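Long-range contacts in aminotransferase class I and II (Anaerococcus prevotii, PDB 4EMY), which probably transfers amino groups between substrates as a homodimeric class I aminotransferase that relies on pyridoxal 5'-phosphate: residues A42-L48 against R388-V394; Y227-A231 against Y353-F358; D178-I184 against D216-I222. All coordinates share one frame; numbering follows the deposited sequence.

Contact 1 (A42-L48 against R388-V394); sequences AALGTLL and RVAICGV
Cys392 points into the bend of 42-48. Its CB lies against a methyl of Leu47, 3.6 Å from CD2. One bond further, SG stands between the backbone N and the carbonyl carbon of its own residue (chi1 58°), which directs it at the backbone around Gly45, the centre of an inverse gamma turn: SG is 3.6 Å from Leu44 O and 3.7 Å from Gly45 CA. On one flank, Leu48 N donates to Cys392 O at 3.2 Å. The CD1 methyl of Leu48 lies beside Gly393. On the other, Ala390 N donates to Ala42 O at 3.0 Å, coming from above the carbonyl plane, while Ala42 CB packs on Val394 CG1. Arg388 completes the contact: its chain bends at the CG-CD bond (chi3 71°), and NH2 meets Ala43 O in the carbonyl plane at 3.0 Å. NH1 is hydrogen-bonded to the cofactor-binding Asn190, and Phe358 makes a cation-pi contact with the guanidinium. Backbone groups thus supply every acceptor for the hydrogen bonds between the segments. Bonds from NH1 and NH2 hold the guanidinium plane beside the cofactor pocket, a position consistent with that of the arginine that binds the substrate carboxylate in class I relatives.

Contact 2 (Y227-A231 against Y353-F358); sequences YLEFA and YFGGFF. With PLP (pyridoxal-5'-phosphate), chain E.
The ring of Tyr227 pushes between Phe357 and the cofactor. Its CE1 atom lies over one face of Phe357, offset toward the rim and 3.6 Å from CG, with the two planes oblique at 55°. The hydroxyl end slides past the edge of Phe358 and reaches PLP, where OH and O3 share a hydrogen bond of 2.6 Å. A phenylalanine in place of Tyr227 would keep the ring packing but would probably leave PLP O3 without this phenolic mate and the pyridine less firmly placed. Phe357 in turn presents its own edge to Phe230: CE1 sits over the centre of that ring, 4.0 Å from CD2, in an edge-to-face pair. Beyond this aromatic cluster the two segments close up. Ala231 lies against Gly355, where the lack of a side chain lets the backbones approach to 3.7 Å between their CA atoms. Gly356 N donates to Phe230 O at 2.9 Å, while Tyr353 OH donates to Gly356 O, so the peptides before and after that glycine are each held by one bond. Helix 315-345 backs the arrangement through Leu328 and Leu332 against Phe230 and Ala336 against Tyr353, so the turn following strand 218-224 is seated on the loop that leads from this helix into strand 359-362.

Contact 3 (D178-I184 against D216-I222); sequences DRIASLI and DKKITLI
Asp178 and Lys217 meet in a salt bridge at the start of two parallel strands. Lys217 turns back at CB-CG (chi2 -76°), its aliphatic chain crossing Asp178, and NZ approaches OD1 at 2.8 Å, nearly head-on to the C-O bond. The same ammonium makes weak bonds to Ile174 O and Ser177 O, carbonyls in the last turn and just beyond the end of helix 163-176, so carboxylate and helix end together probably favour its positive charge. The backbone ladder begins with Lys218 N donating to Asp178 O and continues through Ile180 N to Lys218 O, Thr220 N to Ile180 O, Ser182 N to Thr220 O and Ile222 N to Ser182 O. It ends with Ile184 N on Ile222 O at 2.9 Å, a nearly straight bond (173°). Residues between these rungs turn their peptides outward: Ala181 and Leu183 bond to strand 127-131, Ile219 to Asn250. Ser182 OG, anti to its own N (chi1 164°), packs by Leu221 CD1 and is satisfied by Tyr166 OH. Lys218 NZ is bonded to Met4 O of the second subunit, its CD methylene lying 3.5 Å from Arg179 NH2. Ile180 and Ile219 lie side by side on the face with Ser182 and Leu221, under helices 163-176 and 198-211. Strand 179-184, helix 198-211 and strand 218-224 form a beta-alpha-beta unit of the mixed seven-stranded sheet characteristic of the large domain of fold type I PLP enzymes, with Asp224 of the cofactor pocket closing the second strand.

How the contacts relate
Contacts 1 and 2 adjoin and are largely buried, whereas contact 3 lies about 32 Å from contact 1, centre to centre, beyond the middle of the chain. Phe357 and Phe358 tie the first two together: the backbone of Phe357 probably bonds to that of Cys392, its ring packs on Leu47, and Phe358 lies between Tyr227 and Arg388. Both contacts are made mostly by irregular backbone, through scattered backbone bonds in contact 1 and aromatic packing in contact 2. Contact 3 instead repeats a regular parallel ladder, buried for most of its length but exposed at its charged start, with the second subunit touching the face that carries Arg179, Lys218 and Thr220. Along the chain, contacts 2 and 3 both fall inside the loop closed by 42-48 and 388-394.

Contact 1 (A42-L48 against R388-V394)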
loop_
_atom_site.group_PDB
_atom_site.type_symbol
_atom_site.label_atom_id
_atom_site.label_comp_id
_atom_site.label_asym_id
_atom_site.label_seq_id
_atom_site.Cartn_x
_atom_site.Cartn_y
_atom_site.Cartn_z
ATOM N N ALA A 42 28.410 1.466 2.532
ATOM C CA ALA A 42 28.024 0.597 1.432
ATOM C C ALA A 42 26.942 -0.396 1.862
ATOM O O ALA A 42 27.006 -1.587 1.543
ATOM C CB ALA A 42 29.248 -0.129 0.906
ATOM N N ALA A 43 25.934 0.115 2.564
ATOM C CA ALA A 43 24.941 -0.720 3.238
ATOM C C ALA A 43 23.625 -0.894 2.473
ATOM O O ALA A 43 23.238 -2.022 2.154
ATOM C CB ALA A 43 24.676 -0.189 4.639
ATOM N N LEU A 44 22.949 0.217 2.178
ATOM C CA LEU A 44 21.586 0.170 1.630
ATOM C C LEU A 44 21.471 0.532 0.150
ATOM O O LEU A 44 22.276 1.290 -0.391
ATOM C CB LEU A 44 20.637 1.043 2.458
ATOM C CG LEU A 44 20.477 0.763 3.956
ATOM C CD1 LEU A 44 19.435 1.702 4.542
ATOM C CD2 LEU A 44 20.107 -0.685 4.231
ATOM N N GLY A 45 20.437 -0.018 -0.486
ATOM C CA GLY A 45 20.197 0.153 -1.913
ATOM C C GLY A 45 19.510 1.451 -2.300
ATOM O O GLY A 45 18.345 1.459 -2.698
ATOM N N THR A 46 20.234 2.553 -2.193
ATOM C CA THR A 46 19.742 3.815 -2.719
ATOM C C THR A 46 20.864 4.483 -3.480
ATOM O O THR A 46 21.984 4.578 -2.985
ATOM C CB THR A 46 19.225 4.735 -1.606
ATOM O OG1 THR A 46 18.234 4.034 -0.848
ATOM C CG2 THR A 46 18.585 5.959 -2.194
ATOM N N LEU A 47 20.566 4.920 -4.697
ATOM C CA LEU A 47 21.551 5.619 -5.499
ATOM C C LEU A 47 21.881 6.960 -4.865
ATOM O O LEU A 47 21.036 7.857 -4.796
ATOM C CB LEU A 47 21.075 5.796 -6.942
ATOM C CG LEU A 47 21.177 4.585 -7.873
ATOM C CD1 LEU A 47 20.447 4.859 -9.179
ATOM C CD2 LEU A 47 22.620 4.175 -8.138
ATOM N N LEU A 48 23.112 7.058 -4.366
ATOM C CA LEU A 48 23.640 8.291 -3.810
ATOM C C LEU A 48 24.711 8.805 -4.749
ATOM O O LEU A 48 25.387 8.013 -5.412
ATOM C CB LEU A 48 24.234 8.056 -2.413
ATOM C CG LEU A 48 23.484 7.195 -1.383
ATOM C CD1 LEU A 48 24.291 7.043 -0.105
ATOM C CD2 LEU A 48 22.102 7.749 -1.075
ATOM N N ARG A 388 27.339 -8.261 1.041
ATOM C CA ARG A 388 26.698 -7.472 0.004
ATOM C C ARG A 388 27.195 -6.030 0.054
ATOM O O ARG A 388 27.020 -5.333 1.056
ATOM C CB ARG A 388 25.181 -7.526 0.146
ATOM C CG ARG A 388 24.449 -7.000 -1.070
ATOM C CD ARG A 388 22.972 -6.822 -0.792
ATOM N NE ARG A 388 22.709 -5.707 0.110
ATOM C CZ ARG A 388 21.495 -5.243 0.390
ATOM N NH1 ARG A 388 20.426 -5.788 -0.169
ATOM N NH2 ARG A 388 21.353 -4.224 1.220
ATOM N N VAL A 389 27.811 -5.600 -1.041
ATOM C CA VAL A 389 28.414 -4.275 -1.137
ATOM C C VAL A 389 27.494 -3.386 -1.956
ATOM O O VAL A 389 27.335 -3.597 -3.161
ATOM C CB VAL A 389 29.805 -4.345 -1.803
ATOM C CG1 VAL A 389 30.465 -2.978 -1.826
ATOM C CG2 VAL A 389 30.690 -5.345 -1.078
ATOM N N ALA A 390 26.884 -2.402 -1.301
ATOM C CA ALA A 390 25.931 -1.522 -1.969
ATOM C C ALA A 390 26.668 -0.508 -2.815
ATOM O O ALA A 390 26.808 0.664 -2.453
ATOM C CB ALA A 390 25.016 -0.839 -0.964
ATOM N N ILE A 391 27.131 -0.973 -3.963
ATOM C CA ILE A 391 27.976 -0.174 -4.825
ATOM C C ILE A 391 27.276 1.103 -5.318
ATOM O O ILE A 391 27.923 2.036 -5.781
ATOM C CB ILE A 391 28.543 -1.043 -5.966
ATOM C CG1 ILE A 391 29.891 -0.499 -6.412
ATOM C CG2 ILE A 391 27.562 -1.196 -7.124
ATOM C CD1 ILE A 391 30.659 -1.467 -7.278
ATOM N N CYS A 392 25.954 1.136 -5.181
ATOM C CA CYS A 392 25.136 2.297 -5.525
ATOM C C CYS A 392 25.339 3.462 -4.559
ATOM O O CYS A 392 25.068 4.613 -4.899
ATOM C CB CYS A 392 23.666 1.898 -5.504
ATOM S SG CYS A 392 23.148 1.231 -3.911
ATOM N N GLY A 393 25.802 3.160 -3.352
ATOM C CA GLY A 393 25.982 4.183 -2.327
ATOM C C GLY A 393 27.343 4.863 -2.309
ATOM O O GLY A 393 27.447 6.039 -1.952
ATOM N N VAL A 394 28.388 4.128 -2.685
ATOM C CA VAL A 394 29.755 4.626 -2.547
ATOM C C VAL A 394 30.315 5.135 -3.875
ATOM O O VAL A 394 30.031 4.577 -4.936
ATOM C CB VAL A 394 30.692 3.602 -1.852
ATOM C CG1 VAL A 394 29.887 2.671 -0.965
ATOM C CG2 VAL A 394 31.481 2.781 -2.851
#

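Contact 2 (Y227-A231 against Y353-F358)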
loop_
_atom_site.group_PDB
_atom_site.type_symbol
_atom_site.label_atom_id
_atom_site.label_comp_id
_atom_site.label_asym_id
_atom_site.label_seq_id
_atom_site.Cartn_x
_atom_site.Cartn_y
_atom_site.Cartn_z
ATOM N N TYR A 227 15.424 -3.774 -10.942
ATOM C CA TYR A 227 16.703 -3.213 -11.377
ATOM C C TYR A 227 16.925 -3.392 -12.876
ATOM O O TYR A 227 18.063 -3.401 -13.347
ATOM C CB TYR A 227 17.864 -3.828 -10.590
ATOM C CG TYR A 227 17.728 -3.707 -9.090
ATOM C CD1 TYR A 227 18.097 -2.531 -8.420
ATOM C CD2 TYR A 227 17.240 -4.766 -8.337
ATOM C CE1 TYR A 227 17.969 -2.423 -7.042
ATOM C CE2 TYR A 227 17.114 -4.669 -6.962
ATOM C CZ TYR A 227 17.474 -3.503 -6.320
ATOM O OH TYR A 227 17.336 -3.427 -4.956
ATOM N N LEU A 228 15.830 -3.515 -13.620
ATOM C CA LEU A 228 15.875 -3.702 -15.069
ATOM C C LEU A 228 16.734 -2.658 -15.782
ATOM O O LEU A 228 17.616 -2.999 -16.563
ATOM C CB LEU A 228 14.456 -3.682 -15.640
ATOM C CG LEU A 228 14.281 -3.962 -17.129
ATOM C CD1 LEU A 228 14.317 -5.457 -17.405
ATOM C CD2 LEU A 228 12.966 -3.356 -17.588
ATOM N N GLU A 229 16.479 -1.386 -15.505
ATOM C CA GLU A 229 17.170 -0.307 -16.202
ATOM C C GLU A 229 18.656 -0.188 -15.837
ATOM O O GLU A 229 19.396 0.578 -16.466
ATOM C CB GLU A 229 16.454 1.021 -15.968
ATOM C CG GLU A 229 15.000 1.020 -16.416
ATOM C CD GLU A 229 14.824 1.307 -17.899
ATOM O OE1 GLU A 229 14.065 2.246 -18.227
ATOM O OE2 GLU A 229 15.434 0.603 -18.736
ATOM N N PHE A 230 19.087 -0.953 -14.836
ATOM C CA PHE A 230 20.459 -0.878 -14.350
ATOM C C PHE A 230 21.174 -2.194 -14.588
ATOM O O PHE A 230 22.022 -2.606 -13.796
ATOM C CB PHE A 230 20.482 -0.498 -12.868
ATOM C CG PHE A 230 19.830 0.823 -12.576
ATOM C CD1 PHE A 230 20.527 2.010 -12.739
ATOM C CD2 PHE A 230 18.508 0.882 -12.145
ATOM C CE1 PHE A 230 19.924 3.227 -12.475
ATOM C CE2 PHE A 230 17.896 2.098 -11.879
ATOM C CZ PHE A 230 18.606 3.271 -12.043
ATOM N N ALA A 231 20.829 -2.848 -15.695
ATOM C CA ALA A 231 21.403 -4.149 -16.028
ATOM C C ALA A 231 21.732 -4.284 -17.513
ATOM O O ALA A 231 21.653 -5.380 -18.083
ATOM C CB ALA A 231 20.472 -5.267 -15.573
ATOM N N TYR A 353 29.213 -9.769 -11.875
ATOM C CA TYR A 353 28.235 -8.679 -11.909
ATOM C C TYR A 353 27.710 -8.437 -13.325
ATOM O O TYR A 353 28.485 -8.259 -14.268
ATOM C CB TYR A 353 28.851 -7.392 -11.343
ATOM C CG TYR A 353 27.943 -6.174 -11.404
ATOM C CD1 TYR A 353 27.974 -5.308 -12.503
ATOM C CD2 TYR A 353 27.052 -5.887 -10.364
ATOM C CE1 TYR A 353 27.142 -4.202 -12.568
ATOM C CE2 TYR A 353 26.222 -4.775 -10.418
ATOM C CZ TYR A 353 26.270 -3.934 -11.521
ATOM O OH TYR A 353 25.441 -2.826 -11.580
ATOM N N PHE A 354 26.391 -8.425 -13.467
ATOM C CA PHE A 354 25.771 -8.141 -14.755
ATOM C C PHE A 354 24.915 -6.884 -14.713
ATOM O O PHE A 354 24.820 -6.164 -15.706
ATOM C CB PHE A 354 24.975 -9.349 -15.253
ATOM C CG PHE A 354 25.839 -10.466 -15.768
ATOM C CD1 PHE A 354 26.206 -10.516 -17.110
ATOM C CD2 PHE A 354 26.307 -11.458 -14.910
ATOM C CE1 PHE A 354 27.012 -11.537 -17.589
ATOM C CE2 PHE A 354 27.111 -12.483 -15.384
ATOM C CZ PHE A 354 27.463 -12.522 -16.725
ATOM N N GLY A 355 24.303 -6.631 -13.557
ATOM C CA GLY A 355 23.540 -5.404 -13.301
ATOM C C GLY A 355 23.116 -5.314 -11.845
ATOM O O GLY A 355 23.317 -6.259 -11.083
ATOM N N GLY A 356 22.538 -4.186 -11.444
ATOM C CA GLY A 356 22.006 -4.053 -10.092
ATOM C C GLY A 356 22.672 -3.000 -9.231
ATOM O O GLY A 356 23.517 -2.223 -9.706
ATOM N N PHE A 357 22.278 -2.975 -7.959
ATOM C CA PHE A 357 22.753 -1.973 -6.997
ATOM C C PHE A 357 23.870 -2.504 -6.111
ATOM O O PHE A 357 24.482 -1.747 -5.348
ATOM C CB PHE A 357 21.598 -1.498 -6.104
ATOM C CG PHE A 357 20.853 -0.300 -6.635
ATOM C CD1 PHE A 357 20.800 -0.024 -8.000
ATOM C CD2 PHE A 357 20.174 0.541 -5.761
ATOM C CE1 PHE A 357 20.108 1.080 -8.477
ATOM C CE2 PHE A 357 19.477 1.645 -6.232
ATOM C CZ PHE A 357 19.437 1.908 -7.593
ATOM N N PHE A 358 24.132 -3.803 -6.213
ATOM C CA PHE A 358 25.031 -4.468 -5.288
ATOM C C PHE A 358 25.974 -5.397 -6.023
ATOM O O PHE A 358 25.584 -6.019 -7.014
ATOM C CB PHE A 358 24.238 -5.297 -4.274
ATOM C CG PHE A 358 23.051 -4.587 -3.687
ATOM C CD1 PHE A 358 21.786 -4.741 -4.253
ATOM C CD2 PHE A 358 23.188 -3.783 -2.564
ATOM C CE1 PHE A 358 20.682 -4.098 -3.717
ATOM C CE2 PHE A 358 22.086 -3.135 -2.024
ATOM C CZ PHE A 358 20.832 -3.296 -2.599
HETATM N N1 PLP E . 12.579 -6.194 -5.389
HETATM C C2 PLP E . 13.930 -6.279 -5.096
HETATM C C2A PLP E . 14.730 -7.457 -5.566
HETATM C C3 PLP E . 14.562 -5.269 -4.376
HETATM O O3 PLP E . 15.890 -5.359 -4.090
HETATM C C4 PLP E . 13.856 -4.173 -3.924
HETATM C C4A PLP E . 14.323 -3.572 -2.626
HETATM O O4A PLP E . 15.044 -2.570 -2.613
HETATM C C5 PLP E . 12.498 -4.087 -4.229
HETATM C C6 PLP E . 11.861 -5.101 -4.955
HETATM C C5A PLP E . 11.713 -2.887 -3.722
HETATM O O4P PLP E . 10.714 -2.457 -4.619
HETATM P P PLP E . 9.782 -1.252 -4.134
HETATM O O1P PLP E . 8.679 -1.872 -3.319
HETATM O O2P PLP E . 9.283 -0.521 -5.360
HETATM O O3P PLP E . 10.551 -0.298 -3.255
#

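Contact 3 (D178-I184 against D216-I222)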
loop_
_atom_site.group_PDB
_atom_site.type_symbol
_atom_site.label_atom_id
_atom_site.label_comp_id
_atom_site.label_asym_id
_atom_site.label_seq_id
_atom_site.Cartn_x
_atom_site.Cartn_y
_atom_site.Cartn_z
ATOM N N ASP A 178 -0.220 -29.569 -6.659
ATOM C CA ASP A 178 -0.757 -29.291 -7.986
ATOM C C ASP A 178 -0.535 -27.836 -8.394
ATOM O O ASP A 178 -0.692 -27.481 -9.563
ATOM C CB ASP A 178 -2.248 -29.631 -8.050
ATOM C CG ASP A 178 -2.511 -31.129 -8.178
ATOM O OD1 ASP A 178 -1.540 -31.906 -8.319
ATOM O OD2 ASP A 178 -3.697 -31.533 -8.143
ATOM N N ARG A 179 -0.172 -26.991 -7.437
ATOM C CA ARG A 179 0.037 -25.577 -7.718
ATOM C C ARG A 179 1.387 -25.152 -7.180
ATOM O O ARG A 179 1.710 -25.437 -6.027
ATOM C CB ARG A 179 -1.086 -24.748 -7.095
ATOM C CG ARG A 179 -0.981 -23.249 -7.313
ATOM C CD ARG A 179 -2.269 -22.559 -6.897
ATOM N NE ARG A 179 -3.240 -22.505 -7.985
ATOM C CZ ARG A 179 -4.557 -22.623 -7.827
ATOM N NH1 ARG A 179 -5.078 -22.817 -6.621
ATOM N NH2 ARG A 179 -5.360 -22.563 -8.883
ATOM N N ILE A 180 2.189 -24.505 -8.021
ATOM C CA ILE A 180 3.508 -24.023 -7.600
ATOM C C ILE A 180 3.818 -22.623 -8.134
ATOM O O ILE A 180 3.064 -22.073 -8.937
ATOM C CB ILE A 180 4.658 -24.985 -7.997
ATOM C CG1 ILE A 180 4.929 -24.925 -9.500
ATOM C CG2 ILE A 180 4.399 -26.409 -7.511
ATOM C CD1 ILE A 180 6.392 -25.091 -9.844
ATOM N N ALA A 181 4.926 -22.047 -7.677
ATOM C CA ALA A 181 5.384 -20.764 -8.197
ATOM C C ALA A 181 6.901 -20.649 -8.191
ATOM O O ALA A 181 7.560 -21.039 -7.228
ATOM C CB ALA A 181 4.762 -19.614 -7.420
ATOM N N SER A 182 7.452 -20.124 -9.275
ATOM C CA SER A 182 8.875 -19.857 -9.335
ATOM C C SER A 182 9.100 -18.370 -9.252
ATOM O O SER A 182 8.444 -17.600 -9.955
ATOM C CB SER A 182 9.487 -20.384 -10.631
ATOM O OG SER A 182 10.767 -19.805 -10.832
ATOM N N LEU A 183 10.022 -17.967 -8.389
ATOM C CA LEU A 183 10.416 -16.569 -8.326
ATOM C C LEU A 183 11.852 -16.420 -8.788
ATOM O O LEU A 183 12.739 -17.119 -8.297
ATOM C CB LEU A 183 10.226 -15.991 -6.922
ATOM C CG LEU A 183 10.413 -14.469 -6.872
ATOM C CD1 LEU A 183 9.290 -13.777 -6.114
ATOM C CD2 LEU A 183 11.773 -14.117 -6.288
ATOM N N ILE A 184 12.054 -15.529 -9.758
ATOM C CA ILE A 184 13.380 -15.183 -10.253
ATOM C C ILE A 184 13.540 -13.664 -10.248
ATOM O O ILE A 184 12.810 -12.946 -10.932
ATOM C CB ILE A 184 13.640 -15.710 -11.688
ATOM C CG1 ILE A 184 13.036 -17.107 -11.920
ATOM C CG2 ILE A 184 15.125 -15.649 -12.024
ATOM C CD1 ILE A 184 13.754 -18.255 -11.237
ATOM N N ASP A 216 -2.996 -30.957 -14.913
ATOM C CA ASP A 216 -3.464 -30.940 -13.527
ATOM C C ASP A 216 -2.650 -29.948 -12.700
ATOM O O ASP A 216 -3.054 -29.551 -11.605
ATOM C CB ASP A 216 -3.354 -32.335 -12.912
ATOM C CG ASP A 216 -4.549 -33.208 -13.232
ATOM O OD1 ASP A 216 -5.612 -32.662 -13.604
ATOM O OD2 ASP A 216 -4.431 -34.448 -13.099
ATOM N N LYS A 217 -1.500 -29.554 -13.236
ATOM C CA LYS A 217 -0.571 -28.685 -12.533
ATOM C C LYS A 217 -0.701 -27.245 -13.014
ATOM O O LYS A 217 -0.874 -26.999 -14.207
ATOM C CB LYS A 217 0.861 -29.190 -12.720
ATOM C CG LYS A 217 1.060 -30.650 -12.342
ATOM C CD LYS A 217 1.095 -30.851 -10.834
ATOM C CE LYS A 217 1.051 -32.329 -10.473
ATOM N NZ LYS A 217 1.066 -32.576 -9.002
ATOM N N LYS A 218 -0.635 -26.301 -12.081
ATOM C CA LYS A 218 -0.660 -24.879 -12.418
ATOM C C LYS A 218 0.612 -24.216 -11.919
ATOM O O LYS A 218 0.975 -24.359 -10.750
ATOM C CB LYS A 218 -1.901 -24.192 -11.843
ATOM C CG LYS A 218 -3.165 -24.467 -12.640
ATOM C CD LYS A 218 -4.415 -24.020 -11.901
ATOM C CE LYS A 218 -5.633 -24.837 -12.321
ATOM N NZ LYS A 218 -6.057 -24.593 -13.731
ATOM N N ILE A 219 1.301 -23.511 -12.809
ATOM C CA ILE A 219 2.591 -22.914 -12.475
ATOM C C ILE A 219 2.567 -21.412 -12.714
ATOM O O ILE A 219 2.071 -20.955 -13.745
ATOM C CB ILE A 219 3.730 -23.550 -13.299
ATOM C CG1 ILE A 219 3.708 -25.077 -13.160
ATOM C CG2 ILE A 219 5.086 -22.989 -12.883
ATOM C CD1 ILE A 219 4.308 -25.807 -14.336
ATOM N N THR A 220 3.093 -20.651 -11.757
ATOM C CA THR A 220 3.268 -19.209 -11.938
ATOM C C THR A 220 4.738 -18.793 -11.827
ATOM O O THR A 220 5.392 -19.055 -10.817
ATOM C CB THR A 220 2.393 -18.396 -10.964
ATOM O OG1 THR A 220 1.020 -18.747 -11.162
ATOM C CG2 THR A 220 2.549 -16.902 -11.202
ATOM N N LEU A 221 5.239 -18.162 -12.888
ATOM C CA LEU A 221 6.555 -17.540 -12.888
ATOM C C LEU A 221 6.432 -16.068 -12.509
ATOM O O LEU A 221 5.769 -15.297 -13.205
ATOM C CB LEU A 221 7.215 -17.672 -14.263
ATOM C CG LEU A 221 8.629 -17.108 -14.467
ATOM C CD1 LEU A 221 9.650 -17.753 -13.536
ATOM C CD2 LEU A 221 9.067 -17.264 -15.915
ATOM N N ILE A 222 7.067 -15.704 -11.394
ATOM C CA ILE A 222 7.182 -14.319 -10.933
ATOM C C ILE A 222 8.577 -13.785 -11.263
ATOM O O ILE A 222 9.584 -14.380 -10.875
ATOM C CB ILE A 222 7.017 -14.217 -9.400
ATOM C CG1 ILE A 222 5.933 -15.178 -8.868
ATOM C CG2 ILE A 222 6.893 -12.755 -8.957
ATOM C CD1 ILE A 222 4.540 -14.607 -8.801
#